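Local coordinates for putative nisin-resistance protein (Streptococcus agalactiae 515, PDB 4Y68) that probably confers resistance to the lantibiotic nisin as a lipoprotein peptidase of family S41 that recognises and cleaves the peptide, at residues R59-S62 against E63-K67. Numbering follows the deposited sequence.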
ATOM      1  N   ARG A  59      26.854  -6.567   0.341  1.00 25.11           N
ATOM      2  CA  ARG A  59      26.443  -7.928   0.043  1.00 26.18           C
ATOM      3  C   ARG A  59      27.547  -8.926   0.411  1.00 30.02           C
ATOM      4  O   ARG A  59      27.279  -9.965   1.025  1.00 28.01           O
ATOM      5  CB  ARG A  59      26.065  -8.088  -1.434  1.00 22.55           C
ATOM      6  CG  ARG A  59      26.029  -9.549  -1.850  1.00 27.53           C
ATOM      7  CD  ARG A  59      25.349  -9.817  -3.189  1.00 25.87           C
ATOM      8  NE  ARG A  59      24.821 -11.182  -3.228  1.00 26.14           N
ATOM      9  CZ  ARG A  59      24.055 -11.664  -4.208  1.00 28.89           C
ATOM     10  NH1 ARG A  59      23.750 -10.905  -5.252  1.00 26.14           N
ATOM     11  NH2 ARG A  59      23.594 -12.905  -4.149  1.00 26.11           N
ATOM     12  N   GLN A  60      28.783  -8.613   0.028  1.00 28.79           N
ATOM     13  CA  GLN A  60      29.920  -9.466   0.369  1.00 33.23           C
ATOM     14  C   GLN A  60      30.034  -9.604   1.880  1.00 31.05           C
ATOM     15  O   GLN A  60      30.196 -10.707   2.399  1.00 32.53           O
ATOM     16  CB  GLN A  60      31.222  -8.909  -0.231  1.00 33.12           C
ATOM     17  CG  GLN A  60      32.510  -9.539   0.316  1.00 40.78           C
ATOM     18  CD  GLN A  60      33.060  -8.819   1.560  1.00 44.61           C
ATOM     19  OE1 GLN A  60      32.771  -7.630   1.807  1.00 41.40           O
ATOM     20  NE2 GLN A  60      33.857  -9.541   2.348  1.00 44.52           N
ATOM     21  N   ARG A  61      29.920  -8.488   2.593  1.00 32.26           N
ATOM     22  CA  ARG A  61      30.013  -8.530   4.047  1.00 33.33           C
ATOM     23  C   ARG A  61      28.908  -9.405   4.632  1.00 34.69           C
ATOM     24  O   ARG A  61      29.093 -10.098   5.640  1.00 31.79           O
ATOM     25  CB  ARG A  61      29.934  -7.127   4.642  1.00 33.66           C
ATOM     26  CG  ARG A  61      29.981  -7.148   6.163  1.00 41.47           C
ATOM     27  CD  ARG A  61      30.253  -5.765   6.764  1.00 50.06           C
ATOM     28  NE  ARG A  61      29.214  -4.799   6.429  1.00 41.46           N
ATOM     29  CZ  ARG A  61      29.389  -3.761   5.621  1.00 43.70           C
ATOM     30  NH1 ARG A  61      30.573  -3.533   5.073  1.00 45.26           N
ATOM     31  NH2 ARG A  61      28.381  -2.942   5.372  1.00 45.58           N
ATOM     32  N   SER A  62      27.746  -9.365   3.990  1.00 30.10           N
ATOM     33  CA  SER A  62      26.611 -10.136   4.456  1.00 29.97           C
ATOM     34  C   SER A  62      26.830 -11.643   4.228  1.00 28.73           C
ATOM     35  O   SER A  62      26.583 -12.465   5.105  1.00 28.86           O
ATOM     36  CB  SER A  62      25.355  -9.640   3.743  1.00 31.15           C
ATOM     37  OG  SER A  62      24.243 -10.404   4.130  1.00 33.93           O
ATOM     38  N   GLU A  63      27.316 -11.994   3.042  1.00 30.56           N
ATOM     39  CA  GLU A  63      27.661 -13.384   2.728  1.00 33.15           C
ATOM     40  C   GLU A  63      28.724 -13.966   3.673  1.00 30.62           C
ATOM     41  O   GLU A  63      28.663 -15.138   4.043  1.00 30.23           O
ATOM     42  CB  GLU A  63      28.135 -13.486   1.279  1.00 28.02           C
ATOM     43  CG  GLU A  63      27.026 -13.232   0.293  1.00 28.55           C
ATOM     44  CD  GLU A  63      27.529 -12.990  -1.095  1.00 30.91           C
ATOM     45  OE1 GLU A  63      28.748 -12.801  -1.242  1.00 35.95           O
ATOM     46  OE2 GLU A  63      26.710 -12.979  -2.043  1.00 33.63           O
ATOM     47  N   LYS A  64      29.682 -13.143   4.081  1.00 33.33           N
ATOM     48  CA  LYS A  64      30.729 -13.607   4.996  1.00 30.42           C
ATOM     49  C   LYS A  64      30.118 -13.998   6.338  1.00 32.21           C
ATOM     50  O   LYS A  64      30.389 -15.082   6.852  1.00 35.15           O
ATOM     51  CB  LYS A  64      31.820 -12.544   5.177  1.00 31.60           C
ATOM     52  CG  LYS A  64      32.926 -12.948   6.160  1.00 40.21           C
ATOM     53  CD  LYS A  64      34.192 -12.116   5.981  1.00 48.21           C
ATOM     54  CE  LYS A  64      34.582 -11.363   7.260  1.00 51.07           C
ATOM     55  NZ  LYS A  64      35.920 -10.687   7.148  1.00 54.09           N
ATOM     56  N   LYS A  65      29.261 -13.143   6.890  1.00 30.72           N
ATOM     57  CA  LYS A  65      28.564 -13.501   8.123  1.00 30.43           C
ATOM     58  C   LYS A  65      27.666 -14.740   7.933  1.00 32.30           C
ATOM     59  O   LYS A  65      27.563 -15.575   8.831  1.00 31.31           O
ATOM     60  CB  LYS A  65      27.730 -12.313   8.633  1.00 31.41           C
ATOM     61  CG  LYS A  65      28.537 -11.027   8.843  1.00 31.48           C
ATOM     62  CD  LYS A  65      27.753 -10.024   9.694  1.00 36.59           C
ATOM     63  CE  LYS A  65      28.584  -8.777  10.021  1.00 48.20           C
ATOM     64  NZ  LYS A  65      28.681  -7.793   8.889  1.00 48.98           N
ATOM     65  N   LEU A  66      27.006 -14.860   6.777  1.00 29.40           N
ATOM     66  CA  LEU A  66      26.054 -15.954   6.589  1.00 28.48           C
ATOM     67  C   LEU A  66      26.739 -17.327   6.656  1.00 31.46           C
ATOM     68  O   LEU A  66      26.100 -18.312   6.991  1.00 31.13           O
ATOM     69  CB  LEU A  66      25.300 -15.807   5.256  1.00 26.52           C
ATOM     70  CG  LEU A  66      24.180 -14.765   5.163  1.00 25.19           C
ATOM     71  CD1 LEU A  66      23.553 -14.780   3.767  1.00 26.85           C
ATOM     72  CD2 LEU A  66      23.124 -15.015   6.207  1.00 22.97           C
ATOM     73  N   LYS A  67      28.037 -17.389   6.352  1.00 33.01           N
ATOM     74  CA  LYS A  67      28.761 -18.664   6.361  1.00 35.54           C
ATOM     75  C   LYS A  67      28.678 -19.350   7.729  1.00 35.73           C
ATOM     76  O   LYS A  67      28.671 -20.572   7.815  1.00 35.24           O
ATOM     77  CB  LYS A  67      30.241 -18.479   5.968  1.00 37.73           C
ATOM     78  CG  LYS A  67      30.486 -17.799   4.618  1.00 36.96           C
ATOM     79  CD  LYS A  67      31.423 -18.610   3.709  1.00 43.47           C
ATOM     80  CE  LYS A  67      30.827 -19.988   3.380  1.00 52.93           C
ATOM     81  NZ  LYS A  67      30.629 -20.211   1.911  1.00 57.68           N
TER
HETATM   82  O   HOH W   1      24.295 -14.606  -1.944  1.00 29.06           O
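Arg59 and Glu63, one helical turn apart, form an i to i+4 salt bridge. Arg59 NE donates to Glu63 OE2 over 2.9 Å, and the bond is bent, with an N-H...O angle of 133°. The guanidinium and carboxylate planes stand 61° apart, and NE meets OE2 from above the carboxylate plane. The Arg59 chain runs extended from CG to NE and crosses the Glu63 side chain at a slant, bringing NE to OE2. A water closes the ring. It accepts from Arg59 NH2 at the guanidinium edge at 2.9 Å and donates to Glu63 OE2, also at 2.9 Å. Glu63 OE2 thus has two donors. The terminal guanidinium nitrogens form salt bridges with acids of helix 32-46, NH1 with Glu44 and NH2 with Asp41. This set of partners fixes the guanidinium and probably keeps Glu63 ionised.

The backbone has regular i to i+4 helix bonds. Glu63 N donates to Arg59 O at 2.9 Å, and Lys64 N to Gln60 O, Lys65 N to Arg61 O and Leu66 N to Ser62 O follow the same pattern. On another side of the helix Arg61 and Lys65 lie side by side and point the same way. The bend at the end of Lys65 (chi4 78°) turns NZ against CG and CD of Arg61, near the plane of its guanidinium and 3.9 Å from NE. This fit is tight and its detail doubtful. These like charges are probably eased by Glu81, which forms a salt bridge with Arg61 NH2.

The contact lies near the C-terminal end of helix 55-66, within the N-terminal group of helices and far from the chain centre. Arg59, Ser62 and Glu63 pack on Leu40 of helix 32-46. Ser62 touches Val79 of helix 72-87, Lys65 touches Ile78, and Leu66 touches both Ile78 and Ser75, so helix 55-66 packs against both neighbours.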